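Local atomic coordinates of esterase (Rhizomucor miehei CAU432, PDB entry 4WY8), a protein that hydrolyses carboxylic esters as a carboxylesterase, with an alpha/beta hydrolase fold that probably carries a Ser-His-Asp catalytic triad. Residues P9-I14 with L287-G292; D21-P26 with T214-V219; A242-L247 with A271-E276; L250-V255 with V311-K316. All blocks are in the same frame, centred on the assembly; numbering follows the deposited sequence.

How the interactions relate
Helix 9-17, near the N terminus, meets the corner after strand 281-286 and the short strand 289-290 in interaction 1, closing a loop of 272 residues. Interaction 2 lies within that span, tying the loop after helix 9-17 to the start of helix 215-225. Interaction 3, also within it and later in the chain, closes a short loop by setting the turn of helix 244-247 on helix 264-276. Interaction 4 crosses both interaction 1 and interaction 3, pinning the beginning of strand 253-258 under the C-terminal helix 301-322. Interactions 3 and 4 touch where L274 packs on L250, and both reach the second subunit, whereas interaction 2 lies about 32 Å from interaction 4, centre to centre.

Interaction 1: residues P9-I14 with L287-G292; sequences PYCQNI and LGIIHG
C11, on the first turn of helix 9-17, directs its side chain at the backbone of I289 and I290. With SG anti to its own carbonyl carbon (chi1 -76°), the sulfur lies out along the N-H of I290, which gives it a weak, nearly straight hydrogen bond (3.6 Å from I290 N to C11 SG, 161°). The same sulfur rests against I289 CB at 3.9 Å, while the I289 side chain runs on from there toward T302 and I306 of helix 301-322. On the other flank C11 CB meets I290 CG1 at 3.8 Å, and the end of that chain, I290 CD1, reaches 3.5 Å from C11 O. I290 places its CG1 between backbone N and carbonyl carbon (chi1 56°), and this swings the CD1 methyl out alongside the helix. The helix thus packs on the short piece of chain that leads to H291, the histidine of a probable Ser-His-Asp triad: H291 NE2 is hydrogen-bonded to S164 OG, and ND1 to D261 OD2. In the hormone-sensitive-lipase-like branch of the alpha/beta hydrolases, to which the sequence probably belongs, N-terminal helices contribute to a cap beside the active site, and helix 9-17 is consistent with that role. One turn further along, I14 brings CG2 to I290 CD1 at 3.7 Å, the two branched chains meeting at a slant, so that the I290 CD1 methyl touches both C11 O and I14 CG2. I14 also packs on Y212 and L296.

Interaction 2: residues D21-P26 with T214-V219; sequences DSTQYP and TRKLMV
K216 NZ donates a hydrogen bond to T23 OG1 across 3.2 Å, the direct polar link between the loop at 21-26 and the start of helix 215-225. The lysine leaves the helix with CG anti to its backbone N (chi1 -161°), runs extended, and bends only at its last torsion, which brings the ammonium group to the threonine hydroxyl. Beside this bond T23 CG2 packs on L217 CD1 at 3.8 Å, so one threonine uses its hydroxyl branch for K216 and its methyl for L217. The hydroxyl has further partners: T23 OG1 donates to D21 OD1 at 2.7 Å and accepts from Q24 NE2 at 3.0 Å, with the oxygen close to the plane of the glutamine amide. T23 N also donates to D21 OD1, at 2.9 Å, an Asx turn; hydroxyl and peptide N-H both arrive from the same face of the carboxylate, well above its plane. D21 OD2 stays 4.4 Å from K216 NZ, beyond a salt bridge, though its charge would be expected to favour the nearby ammonium. On the helix side, T214 is the N-cap, its OG1 accepting from L217 N at 3.1 Å and fixing the turn that presents K216 and L217. This surface contact joins the 3-10 turn 22-24, with S22 against V30 of helix 27-39, to helix 215-225, where M218 packs on Y204 of helix 202-206.

Interaction 3: residues A242-L247 with A271-E276; sequences ASIDDL and ARKLIE
I244 rests its CD1 methyl on two residues one helical turn apart, 4.1 Å from K273 CG and 4.0 Å from E276 CB. The isoleucine and glutamate side chains run at about a right angle to each other, the glutamate stem passing across the CD1 end. L247, on the same short helical turn, meets the lysine from another direction: its CD1 lies 3.9 Å from K273 CB, while its CB touches L274 CD2 at 4.2 Å. K273 therefore has its stem packed by I244 and L247, and its chain, extended beyond CG, crosses L247 at a slant and runs on to A242. There K273 NZ donates to A242 O at 2.8 Å, approaching at a C=O...N angle of 156° and 21° off the carbonyl plane. The same NZ also donates to L240 O, its strongest polar partner, so two carbonyls share the ammonium. The turn that presents I244 and L247 is fixed by a capping box: D246 N donates to S243 OG, and S243 N to D246 OD2. Pairing an ammonium with two backbone carbonyls, after apolar packing along its methylenes, implies that helix 264-276 is fastened to the chain before helix 244-247 through main-chain oxygens.

Interaction 4: residues L250-V255 with V311-K316; sequences LPRALV and VAWLQK
W313 NE1 donates to a water at 2.9 Å; the water also lies 3.1 Å from A253 O, to which it can donate, though other acceptors compete for its protons. The two faces of the same indole are taken by the neighbours of A253. Over one face the R252 guanidinium lies nearly parallel, its plane at 11° to the ring, with centres 4.0 Å apart: an offset cation-pi stack in which CZ sits over the five-membered ring but off its centre. R252 NH2 lies 3.2 Å from W313 NE1 over the face; both are donors, so this is stacking, not a hydrogen bond, and R252 NH2 points on to W313 O in a weak bond of 3.5 Å. With chi1 at 174° the R252 chain turns away from its own N and runs extended to NE, laying the flat group along the ring. Against the opposite face L254 places CB 3.8 Å from the six-membered-ring centroid in a CH-pi contact, and CD2 follows toward W313 CG. The guanidinium is held flat by further partners: NE on T317 OG1, NH1 on D280 and on E305 of the second subunit. K316 lays CG 3.7 Å from R252 NH2, but its ammonium leads away to D308 of the second subunit. With two carboxylates at the arginine, its positive charge is probably well compensated. W313 also touches V189 and T282, the packing of the C-terminal helix 301-322 across the parallel strands 188-191, 253-258 and 281-286 at one end of the sheet that is characteristic of the alpha/beta hydrolase fold.

Interaction 1: residues P9-I14 with L287-G292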
loop_
_atom_site.group_PDB
_atom_site.type_symbol
_atom_site.label_atom_id
_atom_site.label_comp_id
_atom_site.label_asym_id
_atom_site.label_seq_id
_atom_site.Cartn_x
_atom_site.Cartn_y
_atom_site.Cartn_z
ATOM N N PRO A 9 -10.248 9.914 11.739
ATOM C CA PRO A 9 -10.359 11.125 12.568
ATOM C C PRO A 9 -9.619 12.364 12.025
ATOM O O PRO A 9 -10.222 13.431 11.912
ATOM C CB PRO A 9 -9.762 10.677 13.916
ATOM C CG PRO A 9 -9.638 9.123 13.829
ATOM C CD PRO A 9 -10.312 8.696 12.564
ATOM N N TYR A 10 -8.338 12.238 11.710
ATOM C CA TYR A 10 -7.564 13.375 11.214
ATOM C C TYR A 10 -8.198 13.975 9.953
ATOM O O TYR A 10 -8.416 15.202 9.863
ATOM C CB TYR A 10 -6.124 12.924 10.941
ATOM C CG TYR A 10 -5.149 13.991 10.484
ATOM C CD1 TYR A 10 -4.115 14.421 11.317
ATOM C CD2 TYR A 10 -5.219 14.523 9.199
ATOM C CE1 TYR A 10 -3.193 15.373 10.890
ATOM C CE2 TYR A 10 -4.314 15.481 8.763
ATOM C CZ TYR A 10 -3.300 15.896 9.609
ATOM O OH TYR A 10 -2.403 16.841 9.162
ATOM N N CYS A 11 -8.514 13.094 9.000
ATOM C CA CYS A 11 -9.060 13.478 7.700
ATOM C C CYS A 11 -10.467 14.053 7.840
ATOM O O CYS A 11 -10.847 14.976 7.109
ATOM C CB CYS A 11 -9.058 12.265 6.749
ATOM S SG CYS A 11 -7.399 11.823 6.068
ATOM N N GLN A 12 -11.235 13.513 8.786
ATOM C CA GLN A 12 -12.534 14.090 9.121
ATOM C C GLN A 12 -12.353 15.534 9.586
ATOM O O GLN A 12 -12.971 16.479 9.052
ATOM C CB GLN A 12 -13.217 13.266 10.212
ATOM C CG GLN A 12 -14.608 13.747 10.579
ATOM C CD GLN A 12 -15.621 13.509 9.473
ATOM O OE1 GLN A 12 -15.865 12.367 9.068
ATOM N NE2 GLN A 12 -16.211 14.592 8.971
ATOM N N ASN A 13 -11.457 15.689 10.556
ATOM C CA ASN A 13 -11.153 16.992 11.101
ATOM C C ASN A 13 -10.803 17.995 10.009
ATOM O O ASN A 13 -11.341 19.102 9.984
ATOM C CB ASN A 13 -9.988 16.901 12.085
ATOM C CG ASN A 13 -9.687 18.231 12.733
ATOM O OD1 ASN A 13 -10.541 18.794 13.422
ATOM N ND2 ASN A 13 -8.512 18.787 12.444
ATOM N N ILE A 14 -9.904 17.599 9.108
ATOM C CA ILE A 14 -9.514 18.458 7.997
ATOM C C ILE A 14 -10.718 18.808 7.134
ATOM O O ILE A 14 -10.938 19.972 6.794
ATOM C CB ILE A 14 -8.447 17.810 7.094
ATOM C CG1 ILE A 14 -7.122 17.616 7.853
ATOM C CG2 ILE A 14 -8.306 18.625 5.787
ATOM C CD1 ILE A 14 -6.407 18.925 8.227
ATOM N N LEU A 287 -7.950 3.414 2.089
ATOM C CA LEU A 287 -9.300 3.643 2.584
ATOM C C LEU A 287 -9.330 4.648 3.728
ATOM O O LEU A 287 -8.347 4.801 4.475
ATOM C CB LEU A 287 -9.945 2.339 3.027
ATOM C CG LEU A 287 -10.790 1.656 1.940
ATOM C CD1 LEU A 287 -9.934 1.037 0.823
ATOM C CD2 LEU A 287 -11.692 0.614 2.566
ATOM N N GLY A 288 -10.446 5.372 3.805
ATOM C CA GLY A 288 -10.712 6.310 4.877
ATOM C C GLY A 288 -9.958 7.628 4.841
ATOM O O GLY A 288 -9.962 8.359 5.833
ATOM N N ILE A 289 -9.340 7.966 3.710
ATOM C CA ILE A 289 -8.610 9.225 3.642
ATOM C C ILE A 289 -9.142 10.153 2.568
ATOM O O ILE A 289 -9.830 9.741 1.628
ATOM C CB ILE A 289 -7.088 9.020 3.383
ATOM C CG1 ILE A 289 -6.845 8.422 2.001
ATOM C CG2 ILE A 289 -6.463 8.157 4.450
ATOM C CD1 ILE A 289 -5.412 8.521 1.582
ATOM N N ILE A 290 -8.799 11.424 2.722
ATOM C CA ILE A 290 -9.153 12.425 1.746
ATOM C C ILE A 290 -7.929 12.955 1.043
ATOM O O ILE A 290 -6.791 12.717 1.450
ATOM C CB ILE A 290 -9.902 13.616 2.379
ATOM C CG1 ILE A 290 -9.051 14.229 3.505
ATOM C CG2 ILE A 290 -11.275 13.167 2.863
ATOM C CD1 ILE A 290 -9.474 15.661 3.918
ATOM N N HIS A 291 -8.195 13.680 -0.028
ATOM C CA HIS A 291 -7.178 14.426 -0.721
ATOM C C HIS A 291 -6.581 15.513 0.183
ATOM O O HIS A 291 -7.299 16.148 0.953
ATOM C CB HIS A 291 -7.790 15.038 -1.984
ATOM C CG HIS A 291 -6.788 15.530 -2.978
ATOM N ND1 HIS A 291 -6.508 14.848 -4.150
ATOM C CD2 HIS A 291 -6.045 16.662 -3.021
ATOM C CE1 HIS A 291 -5.614 15.524 -4.847
ATOM N NE2 HIS A 291 -5.313 16.630 -4.184
ATOM N N GLY A 292 -5.276 15.737 0.059
ATOM C CA GLY A 292 -4.621 16.881 0.673
ATOM C C GLY A 292 -3.831 16.631 1.948
ATOM O O GLY A 292 -3.371 17.580 2.607
#

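Interaction 2: residues D21-P26 with T214-V219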
loop_
_atom_site.group_PDB
_atom_site.type_symbol
_atom_site.label_atom_id
_atom_site.label_comp_id
_atom_site.label_asym_id
_atom_site.label_seq_id
_atom_site.Cartn_x
_atom_site.Cartn_y
_atom_site.Cartn_z
ATOM N N ASP A 21 -13.789 30.041 1.112
ATOM C CA ASP A 21 -13.762 29.822 -0.324
ATOM C C ASP A 21 -12.575 30.516 -0.967
ATOM O O ASP A 21 -12.567 31.745 -1.107
ATOM C CB ASP A 21 -15.067 30.297 -0.963
ATOM C CG ASP A 21 -15.246 29.764 -2.374
ATOM O OD1 ASP A 21 -14.282 29.155 -2.908
ATOM O OD2 ASP A 21 -16.353 29.928 -2.938
ATOM N N SER A 22 -11.579 29.739 -1.384
ATOM C CA SER A 22 -10.427 30.336 -2.047
ATOM C C SER A 22 -10.773 30.856 -3.445
ATOM O O SER A 22 -10.078 31.734 -3.963
ATOM C CB SER A 22 -9.265 29.341 -2.152
ATOM O OG SER A 22 -8.649 29.117 -0.897
ATOM N N THR A 23 -11.829 30.322 -4.054
ATOM C CA THR A 23 -12.185 30.726 -5.411
ATOM C C THR A 23 -12.703 32.163 -5.444
ATOM O O THR A 23 -12.931 32.709 -6.529
ATOM C CB THR A 23 -13.246 29.792 -6.070
ATOM O OG1 THR A 23 -14.526 29.964 -5.459
ATOM C CG2 THR A 23 -12.809 28.327 -5.993
ATOM N N GLN A 24 -12.912 32.766 -4.271
ATOM C CA GLN A 24 -13.432 34.133 -4.203
ATOM C C GLN A 24 -12.309 35.157 -4.123
ATOM O O GLN A 24 -12.556 36.369 -4.092
ATOM C CB GLN A 24 -14.356 34.314 -2.998
ATOM C CG GLN A 24 -15.556 33.409 -3.002
ATOM C CD GLN A 24 -16.283 33.473 -4.317
ATOM O OE1 GLN A 24 -16.944 34.465 -4.626
ATOM N NE2 GLN A 24 -16.163 32.414 -5.111
ATOM N N TYR A 25 -11.075 34.666 -4.061
ATOM C CA TYR A 25 -9.931 35.540 -3.900
ATOM C C TYR A 25 -8.927 35.425 -5.036
ATOM O O TYR A 25 -8.881 34.414 -5.727
ATOM C CB TYR A 25 -9.272 35.227 -2.553
ATOM C CG TYR A 25 -10.164 35.604 -1.396
ATOM C CD1 TYR A 25 -10.996 34.664 -0.799
ATOM C CD2 TYR A 25 -10.207 36.909 -0.938
ATOM C CE1 TYR A 25 -11.828 35.010 0.244
ATOM C CE2 TYR A 25 -11.024 37.264 0.101
ATOM C CZ TYR A 25 -11.837 36.314 0.689
ATOM O OH TYR A 25 -12.655 36.689 1.734
ATOM N N PRO A 26 -8.114 36.468 -5.230
ATOM C CA PRO A 26 -6.981 36.393 -6.160
ATOM C C PRO A 26 -5.888 35.434 -5.661
ATOM O O PRO A 26 -5.658 35.336 -4.444
ATOM C CB PRO A 26 -6.446 37.826 -6.191
ATOM C CG PRO A 26 -7.562 38.682 -5.623
ATOM C CD PRO A 26 -8.272 37.813 -4.646
ATOM N N THR A 214 -12.573 20.198 -3.582
ATOM C CA THR A 214 -13.929 20.199 -4.120
ATOM C C THR A 214 -13.906 20.302 -5.647
ATOM O O THR A 214 -12.883 20.662 -6.234
ATOM C CB THR A 214 -14.730 21.382 -3.552
ATOM O OG1 THR A 214 -14.078 22.597 -3.930
ATOM C CG2 THR A 214 -14.750 21.323 -2.025
ATOM N N ARG A 215 -15.034 20.013 -6.281
ATOM C CA ARG A 215 -15.160 20.176 -7.717
ATOM C C ARG A 215 -14.953 21.635 -8.071
ATOM O O ARG A 215 -14.222 21.970 -9.009
ATOM C CB ARG A 215 -16.531 19.718 -8.178
ATOM C CG ARG A 215 -16.887 20.066 -9.616
ATOM C CD ARG A 215 -18.397 19.898 -9.836
ATOM N NE ARG A 215 -18.745 18.528 -10.169
ATOM C CZ ARG A 215 -19.826 17.888 -9.724
ATOM N NH1 ARG A 215 -20.685 18.486 -8.912
ATOM N NH2 ARG A 215 -20.038 16.629 -10.084
ATOM N N LYS A 216 -15.546 22.511 -7.273
ATOM C CA LYS A 216 -15.433 23.941 -7.502
ATOM C C LYS A 216 -13.974 24.385 -7.599
ATOM O O LYS A 216 -13.575 25.137 -8.503
ATOM C CB LYS A 216 -16.157 24.682 -6.381
ATOM C CG LYS A 216 -16.497 26.093 -6.745
ATOM C CD LYS A 216 -17.351 26.760 -5.684
ATOM C CE LYS A 216 -17.985 28.012 -6.283
ATOM N NZ LYS A 216 -16.987 28.782 -7.108
ATOM N N LEU A 217 -13.191 23.932 -6.632
ATOM C CA LEU A 217 -11.770 24.196 -6.584
ATOM C C LEU A 217 -11.034 23.595 -7.809
ATOM O O LEU A 217 -10.169 24.238 -8.397
ATOM C CB LEU A 217 -11.213 23.656 -5.269
ATOM C CG LEU A 217 -10.032 24.378 -4.647
ATOM C CD1 LEU A 217 -10.286 25.866 -4.596
ATOM C CD2 LEU A 217 -9.838 23.834 -3.245
ATOM N N MET A 218 -11.394 22.383 -8.219
ATOM C CA MET A 218 -10.742 21.791 -9.388
ATOM C C MET A 218 -11.004 22.655 -10.632
ATOM O O MET A 218 -10.087 22.918 -11.416
ATOM C CB MET A 218 -11.215 20.346 -9.610
ATOM C CG MET A 218 -10.509 19.308 -8.714
ATOM S SD MET A 218 -8.692 19.403 -8.787
ATOM C CE MET A 218 -8.411 19.159 -10.551
ATOM N N VAL A 219 -12.239 23.143 -10.773
ATOM C CA VAL A 219 -12.606 24.002 -11.888
ATOM C C VAL A 219 -11.811 25.290 -11.873
ATOM O O VAL A 219 -11.271 25.719 -12.899
ATOM C CB VAL A 219 -14.126 24.318 -11.866
ATOM C CG1 VAL A 219 -14.478 25.435 -12.861
ATOM C CG2 VAL A 219 -14.913 23.046 -12.164
#

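Interaction 3: residues A242-L247 with A271-E276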
loop_
_atom_site.group_PDB
_atom_site.type_symbol
_atom_site.label_atom_id
_atom_site.label_comp_id
_atom_site.label_asym_id
_atom_site.label_seq_id
_atom_site.Cartn_x
_atom_site.Cartn_y
_atom_site.Cartn_z
ATOM N N ALA A 242 -4.422 9.948 -23.137
ATOM C CA ALA A 242 -3.398 9.325 -23.977
ATOM C C ALA A 242 -3.838 7.944 -24.447
ATOM O O ALA A 242 -4.599 7.253 -23.769
ATOM C CB ALA A 242 -2.071 9.221 -23.225
ATOM N N SER A 243 -3.352 7.543 -25.613
ATOM C CA SER A 243 -3.594 6.184 -26.087
ATOM C C SER A 243 -2.649 5.223 -25.374
ATOM O O SER A 243 -1.622 5.643 -24.822
ATOM C CB SER A 243 -3.369 6.096 -27.586
ATOM O OG SER A 243 -1.981 6.235 -27.832
ATOM N N ILE A 244 -2.977 3.940 -25.424
ATOM C CA ILE A 244 -2.148 2.904 -24.832
ATOM C C ILE A 244 -0.729 2.946 -25.407
ATOM O O ILE A 244 0.262 2.856 -24.666
ATOM C CB ILE A 244 -2.778 1.519 -25.070
ATOM C CG1 ILE A 244 -4.209 1.502 -24.532
ATOM C CG2 ILE A 244 -1.951 0.427 -24.426
ATOM C CD1 ILE A 244 -4.302 1.965 -23.067
ATOM N N ASP A 245 -0.617 3.138 -26.719
ATOM C CA ASP A 245 0.706 3.245 -27.334
ATOM C C ASP A 245 1.489 4.478 -26.876
ATOM O O ASP A 245 2.725 4.452 -26.812
ATOM C CB ASP A 245 0.591 3.247 -28.862
ATOM C CG ASP A 245 0.694 1.848 -29.456
ATOM O OD1 ASP A 245 -0.136 0.975 -29.110
ATOM O OD2 ASP A 245 1.616 1.624 -30.273
ATOM N N ASP A 246 0.793 5.573 -26.602
ATOM C CA ASP A 246 1.471 6.751 -26.072
ATOM C C ASP A 246 2.166 6.447 -24.730
ATOM O O ASP A 246 3.160 7.067 -24.399
ATOM C CB ASP A 246 0.471 7.898 -25.883
ATOM C CG ASP A 246 0.096 8.592 -27.200
ATOM O OD1 ASP A 246 0.881 8.549 -28.175
ATOM O OD2 ASP A 246 -1.008 9.184 -27.250
ATOM N N LEU A 247 1.613 5.497 -23.968
ATOM C CA LEU A 247 2.006 5.261 -22.575
ATOM C C LEU A 247 2.962 4.060 -22.401
ATOM O O LEU A 247 3.409 3.760 -21.289
ATOM C CB LEU A 247 0.754 5.017 -21.719
ATOM C CG LEU A 247 -0.173 6.229 -21.606
ATOM C CD1 LEU A 247 -1.451 5.870 -20.865
ATOM C CD2 LEU A 247 0.547 7.410 -20.989
ATOM N N ALA A 271 -4.042 4.425 -13.878
ATOM C CA ALA A 271 -3.279 3.219 -13.538
ATOM C C ALA A 271 -3.654 2.004 -14.425
ATOM O O ALA A 271 -2.769 1.251 -14.896
ATOM C CB ALA A 271 -3.466 2.872 -12.085
ATOM N N ARG A 272 -4.950 1.793 -14.640
ATOM C CA ARG A 272 -5.380 0.721 -15.563
ATOM C C ARG A 272 -4.791 0.889 -16.966
ATOM O O ARG A 272 -4.278 -0.068 -17.531
ATOM C CB ARG A 272 -6.894 0.667 -15.655
ATOM C CG ARG A 272 -7.537 0.166 -14.398
ATOM C CD ARG A 272 -9.015 -0.146 -14.579
ATOM N NE ARG A 272 -9.622 -0.276 -13.256
ATOM C CZ ARG A 272 -10.176 0.738 -12.599
ATOM N NH1 ARG A 272 -10.222 1.939 -13.168
ATOM N NH2 ARG A 272 -10.685 0.550 -11.382
ATOM N N LYS A 273 -4.822 2.108 -17.510
ATOM C CA LYS A 273 -4.166 2.349 -18.807
ATOM C C LYS A 273 -2.661 2.033 -18.780
ATOM O O LYS A 273 -2.109 1.498 -19.757
ATOM C CB LYS A 273 -4.358 3.793 -19.267
ATOM C CG LYS A 273 -5.751 4.105 -19.821
ATOM C CD LYS A 273 -5.697 5.269 -20.814
ATOM C CE LYS A 273 -7.090 5.556 -21.400
ATOM N NZ LYS A 273 -7.027 6.583 -22.484
ATOM N N LEU A 274 -1.977 2.403 -17.695
ATOM C CA LEU A 274 -0.547 2.095 -17.626
ATOM C C LEU A 274 -0.309 0.590 -17.613
ATOM O O LEU A 274 0.669 0.111 -18.183
ATOM C CB LEU A 274 0.110 2.738 -16.395
ATOM C CG LEU A 274 0.224 4.269 -16.361
ATOM C CD1 LEU A 274 0.840 4.716 -15.027
ATOM C CD2 LEU A 274 1.078 4.738 -17.511
ATOM N N ILE A 275 -1.196 -0.146 -16.951
ATOM C CA ILE A 275 -1.121 -1.603 -16.946
ATOM C C ILE A 275 -1.374 -2.174 -18.352
ATOM O O ILE A 275 -0.562 -2.971 -18.837
ATOM C CB ILE A 275 -2.129 -2.217 -15.943
ATOM C CG1 ILE A 275 -1.759 -1.823 -14.504
ATOM C CG2 ILE A 275 -2.192 -3.744 -16.057
ATOM C CD1 ILE A 275 -2.832 -2.194 -13.473
ATOM N N GLU A 276 -2.440 -1.735 -19.032
ATOM C CA GLU A 276 -2.672 -2.168 -20.418
ATOM C C GLU A 276 -1.453 -1.951 -21.297
ATOM O O GLU A 276 -1.150 -2.778 -22.153
ATOM C CB GLU A 276 -3.849 -1.437 -21.082
ATOM C CG GLU A 276 -5.193 -2.107 -20.963
ATOM C CD GLU A 276 -6.217 -1.542 -21.939
ATOM O OE1 GLU A 276 -7.133 -0.814 -21.495
ATOM O OE2 GLU A 276 -6.108 -1.852 -23.154
#

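Interaction 4: residues L250-V255 with V311-K316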
loop_
_atom_site.group_PDB
_atom_site.type_symbol
_atom_site.label_atom_id
_atom_site.label_comp_id
_atom_site.label_asym_id
_atom_site.label_seq_id
_atom_site.Cartn_x
_atom_site.Cartn_y
_atom_site.Cartn_z
ATOM N N LEU A 250 7.001 3.412 -20.193
ATOM C CA LEU A 250 7.143 4.475 -19.189
ATOM C C LEU A 250 7.847 3.921 -17.943
ATOM O O LEU A 250 7.940 2.687 -17.755
ATOM C CB LEU A 250 5.774 5.054 -18.834
ATOM C CG LEU A 250 5.155 5.940 -19.913
ATOM C CD1 LEU A 250 3.847 6.520 -19.430
ATOM C CD2 LEU A 250 6.102 7.029 -20.357
ATOM N N PRO A 251 8.342 4.816 -17.072
ATOM C CA PRO A 251 9.046 4.271 -15.903
ATOM C C PRO A 251 8.144 3.513 -14.929
ATOM O O PRO A 251 6.947 3.788 -14.820
ATOM C CB PRO A 251 9.670 5.520 -15.254
ATOM C CG PRO A 251 9.793 6.508 -16.387
ATOM C CD PRO A 251 8.550 6.269 -17.221
ATOM N N ARG A 252 8.716 2.506 -14.286
ATOM C CA ARG A 252 8.079 1.767 -13.183
ATOM C C ARG A 252 7.278 2.724 -12.264
ATOM O O ARG A 252 7.792 3.766 -11.836
ATOM C CB ARG A 252 9.172 1.024 -12.399
ATOM C CG ARG A 252 8.745 0.318 -11.132
ATOM C CD ARG A 252 9.978 -0.350 -10.452
ATOM N NE ARG A 252 9.818 -0.440 -8.997
ATOM C CZ ARG A 252 9.214 -1.448 -8.384
ATOM N NH1 ARG A 252 8.724 -2.453 -9.104
ATOM N NH2 ARG A 252 9.084 -1.452 -7.056
ATOM N N ALA A 253 6.015 2.395 -12.007
ATOM C CA ALA A 253 5.082 3.366 -11.432
ATOM C C ALA A 253 4.407 2.888 -10.160
ATOM O O ALA A 253 4.009 1.725 -10.052
ATOM C CB ALA A 253 4.007 3.717 -12.450
ATOM N N LEU A 254 4.246 3.818 -9.220
ATOM C CA LEU A 254 3.409 3.621 -8.033
ATOM C C LEU A 254 2.322 4.687 -8.048
ATOM O O LEU A 254 2.618 5.878 -8.023
ATOM C CB LEU A 254 4.246 3.688 -6.747
ATOM C CG LEU A 254 3.516 3.704 -5.386
ATOM C CD1 LEU A 254 2.690 2.437 -5.173
ATOM C CD2 LEU A 254 4.501 3.924 -4.195
ATOM N N VAL A 255 1.067 4.249 -8.139
ATOM C CA VAL A 255 -0.063 5.162 -8.212
ATOM C C VAL A 255 -0.901 4.967 -6.958
ATOM O O VAL A 255 -1.411 3.862 -6.695
ATOM C CB VAL A 255 -0.915 4.918 -9.479
ATOM C CG1 VAL A 255 -2.055 5.965 -9.604
ATOM C CG2 VAL A 255 -0.029 4.973 -10.704
ATOM N N VAL A 311 8.480 4.586 0.541
ATOM C CA VAL A 311 9.886 4.330 0.762
ATOM C C VAL A 311 10.237 2.870 0.497
ATOM O O VAL A 311 11.262 2.592 -0.134
ATOM C CB VAL A 311 10.289 4.720 2.191
ATOM C CG1 VAL A 311 11.723 4.226 2.508
ATOM C CG2 VAL A 311 10.177 6.222 2.344
ATOM N N ALA A 312 9.396 1.934 0.946
ATOM C CA ALA A 312 9.653 0.515 0.657
ATOM C C ALA A 312 9.705 0.253 -0.857
ATOM O O ALA A 312 10.570 -0.481 -1.370
ATOM C CB ALA A 312 8.582 -0.360 1.306
ATOM N N TRP A 313 8.767 0.851 -1.569
ATOM C CA TRP A 313 8.707 0.710 -3.029
ATOM C C TRP A 313 9.897 1.326 -3.748
ATOM O O TRP A 313 10.389 0.755 -4.722
ATOM C CB TRP A 313 7.426 1.326 -3.550
ATOM C CG TRP A 313 7.216 1.212 -5.030
ATOM C CD1 TRP A 313 6.554 0.220 -5.698
ATOM C CD2 TRP A 313 7.631 2.160 -6.021
ATOM N NE1 TRP A 313 6.543 0.489 -7.052
ATOM C CE2 TRP A 313 7.207 1.667 -7.275
ATOM C CE3 TRP A 313 8.340 3.366 -5.969
ATOM C CZ2 TRP A 313 7.455 2.350 -8.467
ATOM C CZ3 TRP A 313 8.585 4.049 -7.159
ATOM C CH2 TRP A 313 8.140 3.535 -8.395
ATOM N N LEU A 314 10.333 2.502 -3.286
ATOM C CA LEU A 314 11.545 3.145 -3.796
ATOM C C LEU A 314 12.765 2.268 -3.558
ATOM O O LEU A 314 13.635 2.143 -4.428
ATOM C CB LEU A 314 11.777 4.510 -3.137
ATOM C CG LEU A 314 10.979 5.774 -3.467
ATOM C CD1 LEU A 314 11.318 6.911 -2.488
ATOM C CD2 LEU A 314 11.304 6.199 -4.881
ATOM N N GLN A 315 12.836 1.669 -2.371
ATOM C CA GLN A 315 13.962 0.813 -2.042
ATOM C C GLN A 315 13.982 -0.388 -2.979
ATOM O O GLN A 315 15.058 -0.758 -3.494
ATOM C CB GLN A 315 13.933 0.384 -0.561
ATOM C CG GLN A 315 14.483 1.490 0.378
ATOM C CD GLN A 315 14.141 1.286 1.848
ATOM O OE1 GLN A 315 13.350 0.404 2.205
ATOM N NE2 GLN A 315 14.718 2.129 2.714
ATOM N N LYS A 316 12.813 -0.971 -3.256
ATOM C CA LYS A 316 12.801 -2.054 -4.250
ATOM C C LYS A 316 13.216 -1.549 -5.663
ATOM O O LYS A 316 14.013 -2.194 -6.355
ATOM C CB LYS A 316 11.433 -2.740 -4.293
ATOM C CG LYS A 316 11.310 -3.823 -5.373
ATOM C CD LYS A 316 12.498 -4.797 -5.317
ATOM C CE LYS A 316 12.572 -5.514 -3.963
ATOM N NZ LYS A 316 11.509 -6.548 -3.774
HETATM O O HOH W 1 5.494 -0.879 -9.444
#